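MRNA export factor MEX67 (PDB 1Q40) probably takes part in carrying messenger RNA out of the nucleus, through an NTF2-like domain that pairs with a second protein chain. Local coordinates at residues I21-Y24 and L25-W28; A30-S33 and E34-I37; S84-K87 and A88-K92; R111-I114 and I115-P118; E98-Y101 and K102-Q106. One frame throughout, in Å; residues are numbered along the deposited sequence.

Contact 1. Residues I21-Y24 and L25-W28; sequences IANY and LKLW
Y24 and W28, one helical turn apart, lie side by side and point the same way, with Y24 CE2 3.8 Å from W28 CE3. This is the main apolar contact of the turn. Both rings leave the helix with CG anti to the backbone N (chi1 -164° for Y24, -177° for W28), which carries them off together on the same flank. I21 and L25 make a smaller apolar pair of the same kind, the CG2 branch of I21 meeting CD1 of L25 at 4.0 Å. On the outer side the N23 amide nitrogen, ND2, lies 4.1 Å from L27 CD1, a loose contact.

The polar links are i to i+4 backbone bonds: L25 N to I21 O, K26 N to A22 O, L27 N to N23 O and W28 N to Y24 O. The last is the shortest at 2.8 Å. The Y24 hydroxyl is hydrogen-bonded to Y39, while W28 and F104 meet edge-to-face and the W28 ring has R32 and R185 as cation-pi partners.

I21, Y24, L25 and W28 thus form the buried stripe of an amphipathic helix, laid against strands 134-146 and 181-190 as the N-terminal helix of an NTF2-like fold packs on its curved sheet.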
# COMPACT_ATOMS: atom_id res chain seq x y z
N ILE B 21 -7.19 -0.18 -16.61
CA ILE B 21 -7.58 -1.13 -15.56
C ILE B 21 -8.67 -2.10 -16.04
O ILE B 21 -8.64 -3.28 -15.70
CB ILE B 21 -8.05 -0.37 -14.29
CG1 ILE B 21 -6.86 0.31 -13.58
CG2 ILE B 21 -8.80 -1.29 -13.32
CD1 ILE B 21 -5.84 -0.66 -12.93
N ALA B 22 -9.61 -1.60 -16.84
CA ALA B 22 -10.71 -2.40 -17.38
C ALA B 22 -10.20 -3.50 -18.32
O ALA B 22 -10.60 -4.66 -18.20
CB ALA B 22 -11.72 -1.51 -18.11
N ASN B 23 -9.32 -3.13 -19.24
CA ASN B 23 -8.70 -4.09 -20.15
C ASN B 23 -7.74 -5.02 -19.43
O ASN B 23 -7.69 -6.21 -19.73
CB ASN B 23 -7.96 -3.37 -21.28
CG ASN B 23 -7.25 -4.35 -22.22
OD1 ASN B 23 -6.03 -4.29 -22.39
ND2 ASN B 23 -8.01 -5.27 -22.81
N TYR B 24 -6.97 -4.47 -18.48
CA TYR B 24 -6.00 -5.25 -17.72
C TYR B 24 -6.69 -6.41 -17.01
O TYR B 24 -6.27 -7.55 -17.13
CB TYR B 24 -5.24 -4.40 -16.68
CG TYR B 24 -3.99 -5.12 -16.18
CD1 TYR B 24 -2.73 -4.80 -16.69
CD2 TYR B 24 -4.08 -6.14 -15.23
CE1 TYR B 24 -1.60 -5.47 -16.27
CE2 TYR B 24 -2.94 -6.82 -14.81
CZ TYR B 24 -1.71 -6.48 -15.33
OH TYR B 24 -0.58 -7.15 -14.92
N LEU B 25 -7.76 -6.09 -16.29
CA LEU B 25 -8.45 -7.07 -15.47
C LEU B 25 -9.21 -8.11 -16.30
O LEU B 25 -9.28 -9.27 -15.91
CB LEU B 25 -9.40 -6.38 -14.48
CG LEU B 25 -8.71 -5.68 -13.30
CD1 LEU B 25 -9.76 -5.09 -12.37
CD2 LEU B 25 -7.77 -6.62 -12.54
N LYS B 26 -9.76 -7.68 -17.44
CA LYS B 26 -10.36 -8.63 -18.38
C LYS B 26 -9.37 -9.74 -18.71
O LYS B 26 -9.70 -10.91 -18.58
CB LYS B 26 -10.81 -7.91 -19.66
CG LYS B 26 -11.75 -8.75 -20.53
CD LYS B 26 -12.21 -7.99 -21.78
CE LYS B 26 -11.22 -8.12 -22.95
NZ LYS B 26 -11.90 -8.01 -24.27
N LEU B 27 -8.15 -9.36 -19.11
CA LEU B 27 -7.12 -10.32 -19.51
C LEU B 27 -6.46 -11.03 -18.32
O LEU B 27 -6.04 -12.19 -18.42
CB LEU B 27 -6.04 -9.63 -20.36
CG LEU B 27 -6.56 -9.01 -21.67
CD1 LEU B 27 -5.41 -8.48 -22.52
CD2 LEU B 27 -7.39 -9.99 -22.46
N TRP B 28 -6.40 -10.35 -17.17
CA TRP B 28 -5.87 -10.96 -15.94
C TRP B 28 -6.75 -12.13 -15.51
O TRP B 28 -6.25 -13.12 -14.98
CB TRP B 28 -5.79 -9.92 -14.82
CG TRP B 28 -5.18 -10.47 -13.57
CD1 TRP B 28 -5.84 -10.90 -12.46
CD2 TRP B 28 -3.79 -10.70 -13.33
NE1 TRP B 28 -4.95 -11.37 -11.52
CE2 TRP B 28 -3.68 -11.26 -12.03
CE3 TRP B 28 -2.62 -10.49 -14.07
CZ2 TRP B 28 -2.46 -11.60 -11.47
CZ3 TRP B 28 -1.40 -10.83 -13.50
CH2 TRP B 28 -1.33 -11.38 -12.22

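Contact 2. Residues A30-S33 and E34-I37; sequences ANRS and ELMI
A short 3-10 segment follows the N-terminal helix of this NTF2-like domain, and its first turn is where N31 meets E34. The i to i+3 pattern is plain: E34 N donates to N31 O and L35 N to R32 O, both at 3.2 Å, and a weaker bond runs from M36 N to S33 O. The first two donors stand well above the carbonyl planes, 65° out for L35 N on R32 O, as the tight winding brings them in over the C=O groups.

Beside these bonds the side chain of N31 crosses that of E34 at about a right angle. E34 OE1 comes 3.6 Å from N31 CB, and E34 CG sits 3.7 Å from N31 ND2; the amide and carboxylate planes are 69° apart and the touch is by van der Waals contact. L35 rests CB on R32 O, and its side chain also touches Y24, L27 and W28 of helix 14-29. M36, a selenomethionine, packs against I100, Y101 and F104 of helix 96-105. The R32 guanidinium bonds to W28 O, to F104 O at the end of that second helix and to L107 O and P108 O just beyond it, so the segment is wedged between the two.

N31 OD1 accepts twice from S33, weakly from its N. With S33 OG held between its backbone N and carbonyl carbon (chi1 58°), S33 OG donates to N31 OD1 at 2.6 Å.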
# COMPACT_ATOMS: atom_id res chain seq x y z
N ALA B 30 -8.73 -13.70 -17.82
CA ALA B 30 -8.89 -14.56 -19.01
C ALA B 30 -7.57 -15.18 -19.48
O ALA B 30 -7.31 -16.36 -19.24
CB ALA B 30 -9.56 -13.79 -20.14
N ASN B 31 -6.74 -14.40 -20.17
CA ASN B 31 -5.48 -14.89 -20.70
C ASN B 31 -4.32 -13.95 -20.34
O ASN B 31 -4.14 -12.92 -20.97
CB ASN B 31 -5.59 -15.04 -22.22
CG ASN B 31 -4.44 -15.83 -22.81
OD1 ASN B 31 -3.51 -16.24 -22.11
ND2 ASN B 31 -4.50 -16.06 -24.12
N ARG B 32 -3.56 -14.31 -19.31
CA ARG B 32 -2.47 -13.46 -18.83
C ARG B 32 -1.30 -13.31 -19.81
O ARG B 32 -0.55 -12.34 -19.72
CB ARG B 32 -1.96 -13.97 -17.48
CG ARG B 32 -2.92 -13.66 -16.36
CD ARG B 32 -2.59 -14.31 -15.03
NE ARG B 32 -3.69 -14.13 -14.10
CZ ARG B 32 -3.82 -14.76 -12.94
NH1 ARG B 32 -2.91 -15.63 -12.53
NH2 ARG B 32 -4.88 -14.52 -12.17
N SER B 33 -1.14 -14.25 -20.74
CA SER B 33 -0.10 -14.11 -21.76
C SER B 33 -0.33 -12.87 -22.64
O SER B 33 0.62 -12.30 -23.16
CB SER B 33 -0.01 -15.37 -22.62
OG SER B 33 -1.24 -15.66 -23.25
N GLU B 34 -1.59 -12.47 -22.79
CA GLU B 34 -1.95 -11.31 -23.61
C GLU B 34 -1.54 -9.97 -23.00
O GLU B 34 -1.51 -8.95 -23.71
CB GLU B 34 -3.46 -11.32 -23.89
CG GLU B 34 -3.92 -12.51 -24.74
CD GLU B 34 -5.24 -12.27 -25.44
OE1 GLU B 34 -6.24 -12.95 -25.09
OE2 GLU B 34 -5.30 -11.41 -26.35
N LEU B 35 -1.24 -9.96 -21.71
CA LEU B 35 -0.78 -8.76 -21.01
C LEU B 35 0.71 -8.48 -21.20
O LEU B 35 1.15 -7.37 -20.92
CB LEU B 35 -1.05 -8.90 -19.50
CG LEU B 35 -2.53 -8.97 -19.11
CD1 LEU B 35 -2.67 -9.54 -17.69
CD2 LEU B 35 -3.18 -7.60 -19.23
N MSE B 36 1.47 -9.46 -21.67
CA MSE B 36 2.94 -9.38 -21.64
C MSE B 36 3.55 -8.34 -22.57
O MSE B 36 4.70 -7.97 -22.39
CB MSE B 36 3.57 -10.75 -21.87
CG MSE B 36 3.14 -11.80 -20.85
SE MSE B 36 3.11 -11.12 -18.98
CE MSE B 36 4.88 -10.35 -18.94
N ILE B 37 2.79 -7.88 -23.56
CA ILE B 37 3.20 -6.75 -24.39
C ILE B 37 3.43 -5.46 -23.57
O ILE B 37 4.26 -4.63 -23.93
CB ILE B 37 2.17 -6.52 -25.55
CG1 ILE B 37 2.73 -5.56 -26.61
CG2 ILE B 37 0.85 -6.00 -25.01
CD1 ILE B 37 3.85 -6.15 -27.47
O HOH W 1 1.13 -10.28 -24.87

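Contact 3. Residues S84-K87 and A88-K92; sequences SSIK and ARMAK
R89 packs back over the turn that starts its helix, and its side chain can be followed outward from there. CB lies 3.6 Å from S85 O, and CG comes closer, 3.2 Å from the same oxygen. CG is placed there by a chi1 of -70°, which sets it beside the backbone N, the very N-H that donates to S85 O at 3.0 Å. CD still touches that carbonyl and passes 3.7 Å from S84 O. The chain then bends at chi3 (80°), turning the guanidinium away past the S84 backbone. There NH1 donates to V83 O, just before the helix, and NH2 bonds to a polar and an aromatic side chain of the other protein. The aliphatic half of R89 thus lies on the first turn and its charged end spans to the partner subunit.

The helix start itself is closed by S85. Its OG accepts the first-turn amide of A88 at 3.2 Å, with an N-H...O angle of 162°, and also rests 3.5 Å from A88 CB. M90 N and A91 N continue the i to i+4 bonds begun by R89 N, to I86 O and K87 O.

S85 is therefore a serine N-cap on the short surface helix 86-91, and I86, R89 and M90 along it reach the second protein chain, making this turn part of the heterodimer interface.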
# COMPACT_ATOMS: atom_id res chain seq x y z
N SER B 84 14.68 -11.81 4.92
CA SER B 84 15.89 -11.07 5.29
C SER B 84 17.13 -11.35 4.41
O SER B 84 17.96 -10.45 4.22
CB SER B 84 16.22 -11.29 6.78
OG SER B 84 17.27 -12.23 6.97
N SER B 85 17.26 -12.57 3.89
CA SER B 85 18.43 -12.91 3.07
C SER B 85 18.32 -12.25 1.70
O SER B 85 17.24 -12.18 1.11
CB SER B 85 18.63 -14.43 2.95
OG SER B 85 17.97 -15.01 1.82
N ILE B 86 19.46 -11.76 1.21
CA ILE B 86 19.51 -11.06 -0.07
C ILE B 86 19.09 -11.99 -1.20
O ILE B 86 18.42 -11.56 -2.14
CB ILE B 86 20.93 -10.50 -0.32
CG1 ILE B 86 21.25 -9.39 0.68
CG2 ILE B 86 21.08 -9.97 -1.75
CD1 ILE B 86 22.76 -9.10 0.86
N LYS B 87 19.49 -13.25 -1.12
CA LYS B 87 19.14 -14.22 -2.15
C LYS B 87 17.64 -14.33 -2.32
O LYS B 87 17.14 -14.28 -3.43
CB LYS B 87 19.72 -15.61 -1.82
CG LYS B 87 19.65 -16.59 -2.99
CD LYS B 87 19.90 -18.04 -2.54
CE LYS B 87 19.06 -19.05 -3.32
NZ LYS B 87 17.59 -18.77 -3.25
N ALA B 88 16.92 -14.48 -1.20
CA ALA B 88 15.47 -14.63 -1.24
C ALA B 88 14.79 -13.33 -1.67
O ALA B 88 13.80 -13.36 -2.40
CB ALA B 88 14.96 -15.08 0.13
N ARG B 89 15.31 -12.19 -1.22
CA ARG B 89 14.75 -10.89 -1.59
C ARG B 89 14.79 -10.66 -3.10
O ARG B 89 13.81 -10.19 -3.68
CB ARG B 89 15.48 -9.76 -0.84
CG ARG B 89 15.16 -9.75 0.65
CD ARG B 89 16.08 -8.89 1.48
NE ARG B 89 15.73 -7.47 1.42
CZ ARG B 89 15.01 -6.81 2.33
NH1 ARG B 89 14.47 -7.43 3.36
NH2 ARG B 89 14.78 -5.51 2.17
N MSE B 90 15.88 -11.05 -3.74
CA MSE B 90 16.00 -10.84 -5.18
C MSE B 90 15.33 -11.95 -6.00
O MSE B 90 14.85 -11.69 -7.09
CB MSE B 90 17.47 -10.66 -5.56
CG MSE B 90 18.13 -9.41 -4.92
SE MSE B 90 17.06 -7.76 -4.81
CE MSE B 90 17.12 -7.27 -6.68
N ALA B 91 15.24 -13.17 -5.45
CA ALA B 91 14.54 -14.25 -6.13
C ALA B 91 13.03 -14.01 -6.25
O ALA B 91 12.40 -14.54 -7.16
CB ALA B 91 14.80 -15.59 -5.44
N LYS B 92 12.44 -13.19 -5.37
CA LYS B 92 11.01 -12.91 -5.40
C LYS B 92 10.64 -11.67 -6.22
O LYS B 92 9.46 -11.30 -6.31
CB LYS B 92 10.46 -12.77 -3.99
CG LYS B 92 10.50 -14.06 -3.18
CD LYS B 92 10.53 -13.71 -1.69
CE LYS B 92 10.28 -14.94 -0.82
NZ LYS B 92 11.33 -15.95 -1.04

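Contact 4. Residues R111-I114 and I115-P118; sequences RHDI and IATP
D113 carries its CG anti to the backbone N, at a chi1 of -168°, and T117 sets OG1 beside its own backbone N, at a chi1 of -38°; between them these two torsions bring carboxylate and hydroxyl together. T117 OG1 donates to D113 OD2 at 2.6 Å, a short bond. The side chains cross obliquely, and the hydroxyl comes in from above the carboxylate plane.

The backbones of the same two residues are joined as well. T117 N donates to D113 O at 2.9 Å, with an N-H...O angle of 141°, a bent i+4 to i bond outside any regular helix. D113 therefore grips T117 twice, once through the main chain and once through the side chain, and the second bond limits how far either group can rotate. The other carboxylate oxygen, OD1, lies against the methyl of A116, its CB 3.3 Å away, so the residue before T117 is packed against the same carboxylate.

Farther along, P118 CB lies 3.2 Å from I114 O. I114 and I115 are loosely packed on each other, CG2 of I114 lying 4.3 Å from CG1 of I115, and the I114 side chain also touches L25 of helix 14-29 and F121.

D113 is itself the centre of an inverse gamma turn, in which I114 N makes a weak bond to H112 O, and which redirects the chain just after strand 109-111. The whole arrangement is an alpha-turn in the surface loop leading from that strand to strand 122-127, closed a second time by the aspartate-threonine side-chain bond.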
# COMPACT_ATOMS: atom_id res chain seq x y z
N ARG B 111 -11.52 -13.99 -10.85
CA ARG B 111 -12.50 -13.12 -11.47
C ARG B 111 -12.70 -11.88 -10.60
O ARG B 111 -13.04 -11.98 -9.42
CB ARG B 111 -13.81 -13.86 -11.77
CG ARG B 111 -14.40 -14.60 -10.62
CD ARG B 111 -15.65 -13.93 -10.06
NE ARG B 111 -16.80 -14.09 -10.94
CZ ARG B 111 -17.97 -13.49 -10.75
NH1 ARG B 111 -18.15 -12.68 -9.70
NH2 ARG B 111 -18.97 -13.69 -11.60
N HIS B 112 -12.39 -10.72 -11.18
CA HIS B 112 -12.65 -9.42 -10.60
C HIS B 112 -13.94 -8.91 -11.23
O HIS B 112 -14.02 -8.77 -12.44
CB HIS B 112 -11.52 -8.44 -10.94
CG HIS B 112 -10.18 -8.82 -10.38
ND1 HIS B 112 -9.46 -9.90 -10.83
CD2 HIS B 112 -9.43 -8.23 -9.43
CE1 HIS B 112 -8.32 -9.97 -10.17
NE2 HIS B 112 -8.27 -8.96 -9.31
N ASP B 113 -14.94 -8.64 -10.41
CA ASP B 113 -16.29 -8.32 -10.89
C ASP B 113 -16.44 -6.81 -11.10
O ASP B 113 -17.34 -6.18 -10.54
CB ASP B 113 -17.30 -8.89 -9.89
CG ASP B 113 -18.73 -8.89 -10.40
OD1 ASP B 113 -18.95 -9.15 -11.61
OD2 ASP B 113 -19.69 -8.64 -9.64
N ILE B 114 -15.56 -6.24 -11.92
CA ILE B 114 -15.46 -4.78 -12.08
C ILE B 114 -16.51 -4.19 -13.03
O ILE B 114 -16.87 -3.03 -12.89
CB ILE B 114 -14.03 -4.37 -12.53
CG1 ILE B 114 -13.82 -2.86 -12.35
CG2 ILE B 114 -13.75 -4.78 -13.98
CD1 ILE B 114 -12.47 -2.49 -11.76
N ILE B 115 -16.99 -4.99 -13.98
CA ILE B 115 -18.03 -4.54 -14.93
C ILE B 115 -19.40 -4.49 -14.24
O ILE B 115 -20.10 -3.49 -14.32
CB ILE B 115 -18.08 -5.46 -16.18
CG1 ILE B 115 -16.79 -5.32 -17.00
CG2 ILE B 115 -19.30 -5.14 -17.05
CD1 ILE B 115 -16.49 -6.54 -17.86
N ALA B 116 -19.76 -5.58 -13.57
CA ALA B 116 -21.05 -5.70 -12.89
C ALA B 116 -21.08 -4.92 -11.59
O ALA B 116 -22.08 -4.28 -11.27
CB ALA B 116 -21.38 -7.17 -12.63
N THR B 117 -20.00 -4.99 -10.82
CA THR B 117 -19.93 -4.37 -9.50
C THR B 117 -18.66 -3.52 -9.34
O THR B 117 -17.80 -3.84 -8.52
CB THR B 117 -19.97 -5.46 -8.39
OG1 THR B 117 -20.87 -6.50 -8.75
CG2 THR B 117 -20.56 -4.90 -7.11
N PRO B 118 -18.57 -2.42 -10.09
CA PRO B 118 -17.41 -1.52 -10.01
C PRO B 118 -17.26 -0.84 -8.65
O PRO B 118 -16.19 -0.31 -8.35
CB PRO B 118 -17.69 -0.47 -11.09
CG PRO B 118 -19.16 -0.54 -11.33
CD PRO B 118 -19.56 -1.96 -11.07

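Contact 5. Residues E98-Y101 and K102-Q106; sequences EQIY and KSFQQ
I100 and F104 lie side by side on the buried flank of helix 96-105, one turn apart and pointing the same way, in the NTF2-like domain. The CG2 branch of I100 sits over one face of the F104 ring, 3.8 Å from the centroid and 25° off the ring normal, a CH-pi contact; its nearest ring atom is F104 CZ. CG2 is set anti to the backbone N of I100, as chi1 of -68° for CG1 requires, and so reaches toward the next turn. F45 and the same phenyl ring meet edge-to-face, so F104 also has a neighbour from strand 44-49.

Y101 and Q105 repeat the spacing on another flank but cross obliquely. Q105 CG stands over the Y101 ring, 4.0 Å from its centroid, offset toward the rim, and beyond it the amide is stacked on the ring with the planes 23° apart. Q105 CD comes 3.5 Å from Y101 CE2. The amide nitrogen also has a weak bond to E149.

Backbone bonds from i+4 to i join all four pairs, from K102 N to E98 O through Q105 N to Y101 O. On the solvent side E98 and K102 run alongside each other. The lysine is extended beyond CG while E98 bends at chi2, and the charged ends meet in a salt bridge: K102 NZ donates to E98 OE2 at 3.1 Å, approaching from above the carboxylate plane.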
# COMPACT_ATOMS: atom_id res chain seq x y z
N GLU B 98 9.76 -12.52 -19.38
CA GLU B 98 9.83 -13.96 -19.10
C GLU B 98 9.61 -14.26 -17.62
O GLU B 98 8.78 -15.11 -17.26
CB GLU B 98 11.20 -14.51 -19.53
CG GLU B 98 11.31 -16.03 -19.44
CD GLU B 98 12.68 -16.50 -18.96
OE1 GLU B 98 13.59 -16.64 -19.82
OE2 GLU B 98 12.82 -16.75 -17.73
N GLN B 99 10.38 -13.60 -16.76
CA GLN B 99 10.28 -13.77 -15.33
C GLN B 99 8.89 -13.38 -14.81
O GLN B 99 8.31 -14.08 -13.98
CB GLN B 99 11.35 -12.95 -14.62
CG GLN B 99 12.72 -13.63 -14.63
CD GLN B 99 13.80 -12.84 -13.92
OE1 GLN B 99 14.99 -13.00 -14.21
NE2 GLN B 99 13.40 -11.98 -12.99
N ILE B 100 8.38 -12.27 -15.32
CA ILE B 100 7.10 -11.73 -14.89
C ILE B 100 5.96 -12.66 -15.30
O ILE B 100 5.07 -12.93 -14.51
CB ILE B 100 6.89 -10.28 -15.45
CG1 ILE B 100 7.89 -9.31 -14.77
CG2 ILE B 100 5.45 -9.82 -15.24
CD1 ILE B 100 7.93 -7.90 -15.37
N TYR B 101 5.99 -13.16 -16.53
CA TYR B 101 5.00 -14.12 -16.99
C TYR B 101 5.00 -15.37 -16.10
O TYR B 101 3.95 -15.86 -15.72
CB TYR B 101 5.23 -14.51 -18.45
CG TYR B 101 4.21 -15.51 -18.95
CD1 TYR B 101 2.85 -15.24 -18.87
CD2 TYR B 101 4.60 -16.74 -19.45
CE1 TYR B 101 1.90 -16.16 -19.31
CE2 TYR B 101 3.67 -17.67 -19.90
CZ TYR B 101 2.32 -17.37 -19.82
OH TYR B 101 1.39 -18.28 -20.25
N LYS B 102 6.18 -15.86 -15.74
CA LYS B 102 6.28 -17.01 -14.84
C LYS B 102 5.65 -16.72 -13.45
O LYS B 102 4.98 -17.57 -12.89
CB LYS B 102 7.73 -17.49 -14.72
CG LYS B 102 8.24 -18.18 -15.97
CD LYS B 102 9.71 -18.64 -15.87
CE LYS B 102 10.25 -19.01 -17.25
NZ LYS B 102 11.63 -19.59 -17.28
N SER B 103 5.83 -15.51 -12.93
CA SER B 103 5.17 -15.14 -11.67
C SER B 103 3.65 -15.14 -11.83
O SER B 103 2.94 -15.61 -10.95
CB SER B 103 5.61 -13.76 -11.18
OG SER B 103 6.98 -13.75 -10.86
N PHE B 104 3.17 -14.61 -12.94
CA PHE B 104 1.74 -14.54 -13.22
C PHE B 104 1.12 -15.94 -13.30
O PHE B 104 -0.02 -16.12 -12.88
CB PHE B 104 1.46 -13.79 -14.53
CG PHE B 104 1.70 -12.28 -14.49
CD1 PHE B 104 2.05 -11.61 -13.31
CD2 PHE B 104 1.59 -11.53 -15.66
CE1 PHE B 104 2.26 -10.21 -13.32
CE2 PHE B 104 1.81 -10.15 -15.67
CZ PHE B 104 2.14 -9.49 -14.49
N GLN B 105 1.85 -16.91 -13.84
CA GLN B 105 1.36 -18.29 -13.95
C GLN B 105 1.19 -18.98 -12.60
O GLN B 105 0.45 -19.95 -12.50
CB GLN B 105 2.31 -19.14 -14.80
CG GLN B 105 2.38 -18.77 -16.25
CD GLN B 105 3.30 -19.70 -17.03
OE1 GLN B 105 4.52 -19.72 -16.80
NE2 GLN B 105 2.73 -20.49 -17.94
N GLN B 106 1.90 -18.49 -11.58
CA GLN B 106 1.87 -19.07 -10.24
C GLN B 106 0.87 -18.42 -9.28
O GLN B 106 0.80 -18.77 -8.10
CB GLN B 106 3.26 -19.01 -9.61
CG GLN B 106 4.32 -19.81 -10.38
CD GLN B 106 5.71 -19.56 -9.83
OE1 GLN B 106 6.02 -19.95 -8.71
NE2 GLN B 106 6.53 -18.87 -10.60

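From the N terminus the contacts come in series, each on one continuous run of chain, and none nests in or crosses another. Contact 1 lies in helix 14-29, and contact 2 closes the 3-10 turn soon after it; the two touch through L27 and L35. Contact 3 starts helix 86-91, remote from contact 1 at about 30 Å between centres, facing the partner chain. Contact 5 follows in helix 96-105, where F104 packs against W28 of contact 1 and M36 of contact 2. Contact 4 comes last, in the loop 111-118, where H112 meets L25 and W28 while I114 meets L25 and I21. Contacts 1, 2 and 5 thus touch one another, and contact 4 joins them through contact 1.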